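Local coordinates for protein 2-C-methyl-D-erythritol 4-phosphate cytidylyltransferase (Anaerococcus prevotii, PDB 4KT7) that probably transfers a cytidylyl group from CTP to 2-C-methyl-D-erythritol 4-phosphate, releasing diphosphate, in the DXP pathway of isoprenoid biosynthesis, at residues Tyr31-Gly35 with Gly36-Leu40; Glu65-Ile68 with Lys69-Leu72; Tyr83-Thr87 with Arg88-Thr92. One frame throughout, in Å; residues are numbered along the deposited sequence.

Contact 1 (Tyr31-Gly35 with Gly36-Leu40)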
ATOM      1  N   TYR A  31       3.104   0.158  25.725  1.00 72.16           N
ATOM      2  CA  TYR A  31       3.712   1.263  24.986  1.00 69.55           C
ATOM      3  C   TYR A  31       4.212   0.916  23.587  1.00 69.98           C
ATOM      4  O   TYR A  31       4.914  -0.081  23.379  1.00 73.82           O
ATOM      5  CB  TYR A  31       4.831   1.924  25.794  1.00 72.12           C
ATOM      6  CG  TYR A  31       4.307   2.862  26.852  1.00 80.94           C
ATOM      7  CD1 TYR A  31       3.775   2.364  28.030  1.00 86.12           C
ATOM      8  CD2 TYR A  31       4.326   4.238  26.668  1.00 83.18           C
ATOM      9  CE1 TYR A  31       3.284   3.201  29.006  1.00 89.51           C
ATOM     10  CE2 TYR A  31       3.832   5.091  27.647  1.00 88.46           C
ATOM     11  CZ  TYR A  31       3.315   4.559  28.816  1.00 91.49           C
ATOM     12  OH  TYR A  31       2.816   5.368  29.810  1.00 94.54           O
ATOM     13  N   ILE A  32       3.832   1.764  22.638  1.00 64.80           N
ATOM     14  CA  ILE A  32       4.307   1.687  21.266  1.00 66.58           C
ATOM     15  C   ILE A  32       5.794   2.051  21.239  1.00 64.18           C
ATOM     16  O   ILE A  32       6.168   3.229  21.294  1.00 59.03           O
ATOM     17  CB  ILE A  32       3.490   2.638  20.341  1.00 70.30           C
ATOM     18  CG1 ILE A  32       1.999   2.293  20.409  1.00 72.92           C
ATOM     19  CG2 ILE A  32       3.960   2.555  18.907  1.00 66.01           C
ATOM     20  CD1 ILE A  32       1.112   3.231  19.611  1.00 70.63           C
ATOM     21  N   GLU A  33       6.639   1.029  21.171  1.00 68.19           N
ATOM     22  CA  GLU A  33       8.083   1.221  21.141  1.00 61.31           C
ATOM     23  C   GLU A  33       8.738   0.516  19.966  1.00 65.24           C
ATOM     24  O   GLU A  33       8.314  -0.558  19.536  1.00 71.94           O
ATOM     25  CB  GLU A  33       8.724   0.743  22.444  1.00 62.73           C
ATOM     26  CG  GLU A  33       8.504   1.683  23.603  1.00 74.39           C
ATOM     27  CD  GLU A  33       8.900   1.074  24.929  1.00 74.19           C
ATOM     28  OE1 GLU A  33       9.089  -0.163  24.989  1.00 73.23           O
ATOM     29  OE2 GLU A  33       9.016   1.836  25.913  1.00 74.59           O
ATOM     30  N   VAL A  34       9.800   1.131  19.475  1.00 64.12           N
ATOM     31  CA  VAL A  34      10.511   0.650  18.308  1.00 60.86           C
ATOM     32  C   VAL A  34      11.997   0.933  18.548  1.00 61.87           C
ATOM     33  O   VAL A  34      12.365   2.042  18.939  1.00 59.26           O
ATOM     34  CB  VAL A  34       9.963   1.357  17.034  1.00 62.76           C
ATOM     35  CG1 VAL A  34      11.006   1.446  15.958  1.00 59.74           C
ATOM     36  CG2 VAL A  34       8.725   0.639  16.512  1.00 61.15           C
ATOM     37  N   GLY A  35      12.846  -0.073  18.366  1.00 62.58           N
ATOM     38  CA  GLY A  35      14.270   0.101  18.598  1.00 75.89           C
ATOM     39  C   GLY A  35      14.668   0.515  20.011  1.00 72.86           C
ATOM     40  O   GLY A  35      15.810   0.915  20.251  1.00 77.73           O
ATOM     41  N   GLY A  36      13.741   0.411  20.956  1.00 66.25           N
ATOM     42  CA  GLY A  36      14.030   0.773  22.331  1.00 63.55           C
ATOM     43  C   GLY A  36      13.642   2.203  22.661  1.00 63.17           C
ATOM     44  O   GLY A  36      13.997   2.724  23.723  1.00 65.20           O
ATOM     45  N   ARG A  37      12.899   2.840  21.765  0.53 59.58           N
ATOM     46  CA  ARG A  37      12.480   4.217  21.983  0.53 62.46           C
ATOM     47  C   ARG A  37      11.009   4.381  21.599  0.53 56.65           C
ATOM     48  O   ARG A  37      10.555   3.813  20.604  0.53 56.77           O
ATOM     49  CB  ARG A  37      13.368   5.166  21.172  0.53 61.57           C
ATOM     50  CG  ARG A  37      13.324   6.624  21.608  0.53 61.43           C
ATOM     51  CD  ARG A  37      14.650   7.309  21.293  0.53 62.15           C
ATOM     52  NE  ARG A  37      15.242   6.794  20.058  0.53 62.02           N
ATOM     53  CZ  ARG A  37      15.619   7.551  19.032  0.53 60.81           C
ATOM     54  NH1 ARG A  37      15.471   8.867  19.089  0.53 59.27           N
ATOM     55  NH2 ARG A  37      16.143   6.995  17.949  0.53 57.80           N
ATOM     56  N   LYS A  38      10.267   5.136  22.406  1.00 59.58           N
ATOM     57  CA  LYS A  38       8.859   5.404  22.136  1.00 55.40           C
ATOM     58  C   LYS A  38       8.752   6.036  20.749  1.00 53.88           C
ATOM     59  O   LYS A  38       9.546   6.911  20.409  1.00 52.84           O
ATOM     60  CB  LYS A  38       8.278   6.337  23.200  1.00 55.07           C
ATOM     61  CG  LYS A  38       8.256   5.746  24.603  1.00 57.05           C
ATOM     62  CD  LYS A  38       7.729   6.756  25.613  1.00 69.73           C
ATOM     63  CE  LYS A  38       8.694   6.950  26.780  1.00 70.06           C
ATOM     64  NZ  LYS A  38       8.885   5.714  27.581  1.00 74.19           N
ATOM     65  N   VAL A  39       7.801   5.574  19.941  1.00 35.24           N
ATOM     66  CA  VAL A  39       7.677   6.060  18.565  1.00 28.93           C
ATOM     67  C   VAL A  39       7.557   7.578  18.476  1.00 35.08           C
ATOM     68  O   VAL A  39       8.150   8.206  17.594  1.00 27.85           O
ATOM     69  CB  VAL A  39       6.524   5.362  17.826  1.00 28.70           C
ATOM     70  CG1 VAL A  39       6.234   6.045  16.500  1.00 32.16           C
ATOM     71  CG2 VAL A  39       6.868   3.878  17.620  1.00 32.75           C
ATOM     72  N   LEU A  40       6.825   8.175  19.406  1.00 33.94           N
ATOM     73  CA  LEU A  40       6.597   9.613  19.366  1.00 32.84           C
ATOM     74  C   LEU A  40       7.906  10.356  19.604  1.00 34.54           C
ATOM     75  O   LEU A  40       8.111  11.437  19.058  1.00 34.70           O
ATOM     76  CB  LEU A  40       5.547  10.031  20.401  1.00 34.02           C
ATOM     77  CG  LEU A  40       5.215  11.524  20.420  1.00 31.12           C
ATOM     78  CD1 LEU A  40       4.731  11.992  19.051  1.00 23.63           C
ATOM     79  CD2 LEU A  40       4.174  11.833  21.489  1.00 37.73           C
TER

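Contact 2 (Glu65-Ile68 with Lys69-Leu72)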
ATOM      1  N   GLU A  65      -0.805  12.344  29.421  1.00 37.41           N
ATOM      2  CA  GLU A  65      -0.218  13.644  29.766  1.00 36.76           C
ATOM      3  C   GLU A  65       1.078  13.568  30.596  1.00 38.13           C
ATOM      4  O   GLU A  65       2.056  14.240  30.280  1.00 36.27           O
ATOM      5  CB  GLU A  65      -1.243  14.560  30.449  1.00 38.92           C
ATOM      6  CG  GLU A  65      -0.681  15.945  30.771  1.00 41.96           C
ATOM      7  CD  GLU A  65      -1.738  16.936  31.237  1.00 45.58           C
ATOM      8  OE1 GLU A  65      -2.871  16.501  31.556  1.00 41.96           O
ATOM      9  OE2 GLU A  65      -1.432  18.152  31.291  1.00 48.19           O
ATOM     10  N   ASP A  66       1.091  12.742  31.635  1.00 38.74           N
ATOM     11  CA  ASP A  66       2.275  12.616  32.485  1.00 47.34           C
ATOM     12  C   ASP A  66       3.514  12.138  31.730  1.00 44.20           C
ATOM     13  O   ASP A  66       4.600  12.690  31.892  1.00 45.33           O
ATOM     14  CB  ASP A  66       1.981  11.696  33.669  1.00 54.90           C
ATOM     15  CG  ASP A  66       1.054  12.339  34.677  1.00 62.35           C
ATOM     16  OD1 ASP A  66       1.160  13.574  34.860  1.00 64.34           O
ATOM     17  OD2 ASP A  66       0.221  11.619  35.272  1.00 64.49           O
ATOM     18  N   ILE A  67       3.345  11.113  30.905  1.00 42.97           N
ATOM     19  CA  ILE A  67       4.439  10.627  30.072  1.00 45.72           C
ATOM     20  C   ILE A  67       4.794  11.647  28.986  1.00 44.09           C
ATOM     21  O   ILE A  67       5.960  11.762  28.587  1.00 39.03           O
ATOM     22  CB  ILE A  67       4.096   9.264  29.439  1.00 44.68           C
ATOM     23  CG1 ILE A  67       3.707   8.270  30.534  1.00 46.17           C
ATOM     24  CG2 ILE A  67       5.261   8.734  28.627  1.00 41.87           C
ATOM     25  CD1 ILE A  67       4.792   8.026  31.565  1.00 49.97           C
ATOM     26  N   ILE A  68       3.797  12.393  28.511  1.00 34.83           N
ATOM     27  CA  ILE A  68       4.066  13.473  27.562  1.00 33.16           C
ATOM     28  C   ILE A  68       4.959  14.548  28.177  1.00 36.46           C
ATOM     29  O   ILE A  68       5.900  15.020  27.528  1.00 35.02           O
ATOM     30  CB  ILE A  68       2.780  14.113  27.012  1.00 31.35           C
ATOM     31  CG1 ILE A  68       2.084  13.146  26.048  1.00 32.74           C
ATOM     32  CG2 ILE A  68       3.099  15.390  26.245  1.00 30.05           C
ATOM     33  CD1 ILE A  68       2.860  12.911  24.750  1.00 31.17           C
ATOM     34  N   LYS A  69       4.681  14.917  29.427  1.00 36.20           N
ATOM     35  CA  LYS A  69       5.503  15.886  30.141  1.00 45.49           C
ATOM     36  C   LYS A  69       6.952  15.407  30.279  1.00 44.18           C
ATOM     37  O   LYS A  69       7.901  16.188  30.125  1.00 42.04           O
ATOM     38  CB  LYS A  69       4.924  16.141  31.536  1.00 48.83           C
ATOM     39  CG  LYS A  69       3.571  16.831  31.550  1.00 51.54           C
ATOM     40  CD  LYS A  69       3.096  17.036  32.992  1.00 59.86           C
ATOM     41  CE  LYS A  69       1.801  17.840  33.054  1.00 65.84           C
ATOM     42  NZ  LYS A  69       1.276  17.992  34.449  1.00 71.24           N
ATOM     43  N   ASP A  70       7.118  14.124  30.586  1.00 41.52           N
ATOM     44  CA  ASP A  70       8.448  13.555  30.794  1.00 48.33           C
ATOM     45  C   ASP A  70       9.230  13.578  29.488  1.00 42.18           C
ATOM     46  O   ASP A  70      10.426  13.864  29.457  1.00 42.40           O
ATOM     47  CB  ASP A  70       8.346  12.116  31.304  1.00 51.19           C
ATOM     48  CG  ASP A  70       7.785  12.027  32.713  1.00 54.54           C
ATOM     49  OD1 ASP A  70       7.764  13.058  33.423  1.00 55.76           O
ATOM     50  OD2 ASP A  70       7.379  10.914  33.111  1.00 54.12           O
ATOM     51  N   ILE A  71       8.537  13.277  28.403  1.00 40.03           N
ATOM     52  CA  ILE A  71       9.154  13.286  27.095  1.00 41.82           C
ATOM     53  C   ILE A  71       9.552  14.710  26.713  1.00 39.41           C
ATOM     54  O   ILE A  71      10.642  14.936  26.182  1.00 42.41           O
ATOM     55  CB  ILE A  71       8.217  12.644  26.058  1.00 41.63           C
ATOM     56  CG1 ILE A  71       8.258  11.115  26.212  1.00 41.51           C
ATOM     57  CG2 ILE A  71       8.576  13.072  24.641  1.00 40.24           C
ATOM     58  CD1 ILE A  71       7.092  10.401  25.546  1.00 38.95           C
ATOM     59  N   LEU A  72       8.696  15.677  27.037  1.00 38.71           N
ATOM     60  CA  LEU A  72       8.932  17.067  26.636  1.00 40.06           C
ATOM     61  C   LEU A  72      10.046  17.777  27.403  1.00 38.22           C
ATOM     62  O   LEU A  72      10.565  18.792  26.932  1.00 40.85           O
ATOM     63  CB  LEU A  72       7.639  17.888  26.702  1.00 38.27           C
ATOM     64  CG  LEU A  72       6.673  17.587  25.563  1.00 40.60           C
ATOM     65  CD1 LEU A  72       5.452  18.496  25.607  1.00 46.30           C
ATOM     66  CD2 LEU A  72       7.406  17.756  24.249  1.00 36.45           C
TER

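Contact 3 (Tyr83-Thr87 with Arg88-Thr92)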
ATOM      1  N   TYR A  83      -4.919  18.958  24.455  1.00 23.97           N
ATOM      2  CA  TYR A  83      -5.662  17.703  24.461  1.00 21.72           C
ATOM      3  C   TYR A  83      -6.336  17.521  23.105  1.00 21.35           C
ATOM      4  O   TYR A  83      -6.827  18.487  22.510  1.00 19.96           O
ATOM      5  CB  TYR A  83      -6.743  17.696  25.547  1.00 23.07           C
ATOM      6  CG  TYR A  83      -6.252  17.700  26.984  1.00 25.42           C
ATOM      7  CD1 TYR A  83      -4.952  17.361  27.310  1.00 33.58           C
ATOM      8  CD2 TYR A  83      -7.119  18.038  28.018  1.00 31.35           C
ATOM      9  CE1 TYR A  83      -4.523  17.360  28.642  1.00 38.74           C
ATOM     10  CE2 TYR A  83      -6.709  18.045  29.335  1.00 38.63           C
ATOM     11  CZ  TYR A  83      -5.417  17.706  29.647  1.00 40.78           C
ATOM     12  OH  TYR A  83      -5.036  17.722  30.969  1.00 43.01           O
ATOM     13  N   GLY A  84      -6.385  16.285  22.615  1.00 21.38           N
ATOM     14  CA  GLY A  84      -7.075  16.017  21.361  1.00 20.03           C
ATOM     15  C   GLY A  84      -8.557  15.759  21.588  1.00 23.73           C
ATOM     16  O   GLY A  84      -9.073  16.019  22.667  1.00 24.57           O
ATOM     17  N   SER A  85      -9.254  15.250  20.580  1.00 21.31           N
ATOM     18  CA  SER A  85     -10.683  15.008  20.735  1.00 19.81           C
ATOM     19  C   SER A  85     -11.045  13.598  20.286  1.00 23.38           C
ATOM     20  O   SER A  85     -10.240  12.680  20.444  1.00 24.67           O
ATOM     21  CB  SER A  85     -11.495  16.061  19.987  1.00 16.86           C
ATOM     22  OG  SER A  85     -12.867  15.953  20.322  1.00 22.25           O
ATOM     23  N   THR A  86     -12.241  13.423  19.728  1.00 20.71           N
ATOM     24  CA  THR A  86     -12.741  12.074  19.450  1.00 28.31           C
ATOM     25  C   THR A  86     -12.586  11.583  17.997  1.00 33.62           C
ATOM     26  O   THR A  86     -12.935  10.445  17.695  1.00 32.65           O
ATOM     27  CB  THR A  86     -14.217  11.919  19.851  1.00 24.04           C
ATOM     28  OG1 THR A  86     -14.941  13.034  19.331  1.00 24.33           O
ATOM     29  CG2 THR A  86     -14.369  11.858  21.381  1.00 24.91           C
ATOM     30  N   THR A  87     -12.111  12.438  17.094  1.00 25.01           N
ATOM     31  CA  THR A  87     -11.756  11.994  15.739  1.00 22.65           C
ATOM     32  C   THR A  87     -10.453  12.660  15.351  1.00 24.14           C
ATOM     33  O   THR A  87     -10.050  13.638  15.993  1.00 25.39           O
ATOM     34  CB  THR A  87     -12.818  12.351  14.665  1.00 21.78           C
ATOM     35  OG1 THR A  87     -12.912  13.773  14.526  1.00 24.31           O
ATOM     36  CG2 THR A  87     -14.197  11.777  15.013  1.00 27.69           C
ATOM     37  N   ARG A  88      -9.808  12.151  14.299  1.00 27.58           N
ATOM     38  CA  ARG A  88      -8.588  12.771  13.784  1.00 25.77           C
ATOM     39  C   ARG A  88      -8.836  14.237  13.523  1.00 21.04           C
ATOM     40  O   ARG A  88      -8.017  15.083  13.880  1.00 20.35           O
ATOM     41  CB  ARG A  88      -8.121  12.107  12.479  1.00 28.83           C
ATOM     42  CG  ARG A  88      -6.746  12.592  11.974  1.00 29.64           C
ATOM     43  CD  ARG A  88      -6.494  12.206  10.511  1.00 35.25           C
ATOM     44  NE  ARG A  88      -7.484  12.780   9.602  1.00 39.33           N
ATOM     45  CZ  ARG A  88      -7.489  14.055   9.207  1.00 46.25           C
ATOM     46  NH1 ARG A  88      -6.565  14.900   9.658  1.00 47.08           N
ATOM     47  NH2 ARG A  88      -8.427  14.494   8.372  1.00 43.22           N
ATOM     48  N   GLU A  89      -9.975  14.548  12.901  1.00 17.93           N
ATOM     49  CA  GLU A  89     -10.243  15.909  12.491  1.00 16.81           C
ATOM     50  C   GLU A  89     -10.458  16.852  13.679  1.00 17.06           C
ATOM     51  O   GLU A  89      -9.927  17.959  13.711  1.00 17.77           O
ATOM     52  CB  GLU A  89     -11.446  15.961  11.537  1.00 19.01           C
ATOM     53  CG  GLU A  89     -11.154  15.371  10.156  1.00 25.19           C
ATOM     54  CD  GLU A  89     -11.245  13.861  10.137  1.00 35.65           C
ATOM     55  OE1 GLU A  89     -11.942  13.293  11.012  1.00 30.66           O
ATOM     56  OE2 GLU A  89     -10.609  13.238   9.257  1.00 48.32           O
ATOM     57  N   LEU A  90     -11.257  16.423  14.643  1.00 18.39           N
ATOM     58  CA  LEU A  90     -11.502  17.239  15.827  1.00 15.77           C
ATOM     59  C   LEU A  90     -10.215  17.444  16.621  1.00 21.26           C
ATOM     60  O   LEU A  90      -9.987  18.513  17.204  1.00 18.65           O
ATOM     61  CB  LEU A  90     -12.581  16.609  16.696  1.00 16.70           C
ATOM     62  CG  LEU A  90     -14.019  16.658  16.152  1.00 21.41           C
ATOM     63  CD1 LEU A  90     -14.902  15.743  16.996  1.00 19.41           C
ATOM     64  CD2 LEU A  90     -14.561  18.059  16.196  1.00 22.00           C
ATOM     65  N   SER A  91      -9.360  16.426  16.624  1.00 20.92           N
ATOM     66  CA  SER A  91      -8.033  16.566  17.198  1.00 15.90           C
ATOM     67  C   SER A  91      -7.198  17.627  16.473  1.00 15.98           C
ATOM     68  O   SER A  91      -6.587  18.502  17.103  1.00 20.68           O
ATOM     69  CB  SER A  91      -7.316  15.217  17.186  1.00 21.04           C
ATOM     70  OG  SER A  91      -7.884  14.376  18.185  1.00 17.18           O
ATOM     71  N   THR A  92      -7.172  17.565  15.150  1.00 20.30           N
ATOM     72  CA  THR A  92      -6.420  18.539  14.370  1.00 18.41           C
ATOM     73  C   THR A  92      -6.912  19.963  14.665  1.00 18.90           C
ATOM     74  O   THR A  92      -6.115  20.891  14.827  1.00 19.03           O
ATOM     75  CB  THR A  92      -6.556  18.201  12.888  1.00 20.68           C
ATOM     76  OG1 THR A  92      -5.968  16.910  12.695  1.00 16.64           O
ATOM     77  CG2 THR A  92      -5.872  19.251  11.992  1.00 18.46           C
TER

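Contact 1 (Tyr31-Gly35 with Gly36-Leu40)
I32 and V39 meet methyl to methyl at the tight end of a two-stranded beta hairpin that runs straight into a helix. I32 CG2 and V39 CG2 are 3.4 Å apart, closer than carbon atoms usually pack. With chi1 at -57°, CG1 lies beside the backbone N of I32 and CG2 is anti to it, which turns CG2 to V39. V39 CG2 also meets V34 CG2 at 3.9 Å, so one valine branch touches both I32 and V34 on the arm leading to the turn. Outside the hairpin, V34 packs on A227 and L231 of helix 221-231, and V39 on P114.

Backbone bonds hold the same region. V34 and R37 form an antiparallel hydrogen-bonded pair, with V34 N to R37 O and R37 N to V34 O both at 3.0 Å, across a type I' turn whose corners G35 and G36 both have positive phi. Beyond the non-hydrogen-bonded pair E33 and K38, V39 N reaches I32 O at 3.2 Å, nearly straight at 166°.

The E33 side and the turn are looser and face solvent. E33 and K38 run alongside each other from the same face, E33 CG 4.2 Å from K38 CG. Their charged ends, OE2 of E33 and NZ of K38, are also 4.2 Å apart, too far for a salt bridge, while the K38 chain packs on I71 of helix 65-73. On the V34 face R37 is exposed, and in one of its two conformers it makes a salt bridge with D45.

Apolar contact and backbone bonds therefore set the hairpin's shape and its junction with the helix, while the E33–K38 attraction probably adds little.

Contact 2 (Glu65-Ile68 with Lys69-Leu72)
E65 and K69, one helical turn apart in helix 65-73, are joined first through the backbone: K69 N donates to E65 O at 2.8 Å. The following i to i+4 bonds are D70 N to D66 O, I71 N to I67 O and L72 N to I68 O, the last at 2.9 Å.

Charged groups approach without closing a salt bridge. The fully extended K69 chain crosses E65 at an angle, and K69 CE comes within 3.7 Å of E65 OE2. K69 NZ ends 4.2 Å from E65 OE2 and 4.4 Å from D66 OD1. The carboxylate of E65 is engaged elsewhere, OE2 by the hydroxyl of Y81 and OE1 by that of Y83.

Apolar pairs follow the same spacing. I68 and L72 run alongside each other, with I68 CG2 3.9 Å from L72 CD1, on the face turned to strands 55-60 and 79-83. I67 CG2 meets I71 CD1 at 4.0 Å; the extended end of I71 (chi2 163°) brings that methyl back towards the preceding turn.

As the crossover helix of a beta-alpha-beta unit, this stretch is tied to the sheet both by apolar packing and by the E65 carboxylate. The lysine nearby would probably favour the ionised carboxylate slightly, through diffuse attraction rather than a directed bond.

Contact 3 (Tyr83-Thr87 with Arg88-Thr92)
G84 passes close to S91 where the chain leaves strand 79-83 and doubles back against the first turn of helix 88-97: G84 CA lies against S91 OG, 3.7 Å away. The backbone of G84 is also bonded to I60, in the neighbouring strand 55-60.

S85 makes the first polar tie. The bond from S85 N to S91 OG spans 2.9 Å and is almost straight, at 172°. The S91 hydroxyl reaches the loop because it lies beside its own backbone N (chi1 -73°). The S85 side chain faces L90, with S85 CB and L90 CB 3.5 Å apart, so this stretch of loop rests on the helix through carbon as well.

T86 contributes more lightly. T86 OG1 lies 3.6 Å from L90 CD1, the threonine and leucine side chains extending roughly parallel to each other.

T87 is the N-cap. Its OG1 sits between the backbone N and the carbonyl carbon (chi1 65°). From there T87 OG1 accepts from L90 N at 3.1 Å in a bond bent by only 9°. T87 OG1 also rests against L90 CG at 3.5 Å, so the leucine side chain flanks the cap. T87 O in turn receives S91 N at 2.9 Å, the first i to i+4 bond of the helix.

Just inside the helix, R88 and E89 form a salt bridge, and R88 is held further by D193. L90 packs on L184 of helix 173-184.

The cap thus gives an amide of the opening turn a side-chain acceptor, while S91 bonds a loop amide in return. This reciprocal use of hydroxyl oxygens as acceptors fastens loop and helix start to one another.

From the N terminus the three contacts follow in series, and none encloses or crosses another. Contact 1 closes the hairpin 33-38 and opens helix 39-48. After strand 55-60, contact 2 is a single helical stretch within helix 65-73 and closes no loop; contact 3 closes the short loop that turns the chain from strand 79-83 into helix 88-97. Contacts 1 and 2 pack together: K38 CD lies 3.7 Å from I71 CD1, and L40 also meets I68. The E65–Y83 tie links contact 2 to contact 3. Contacts 1 and 3 stay about 12 Å apart at their nearest atoms. Because contact 2 touches both, helix 65-73 bridges the hairpin and the end of strand 79-83.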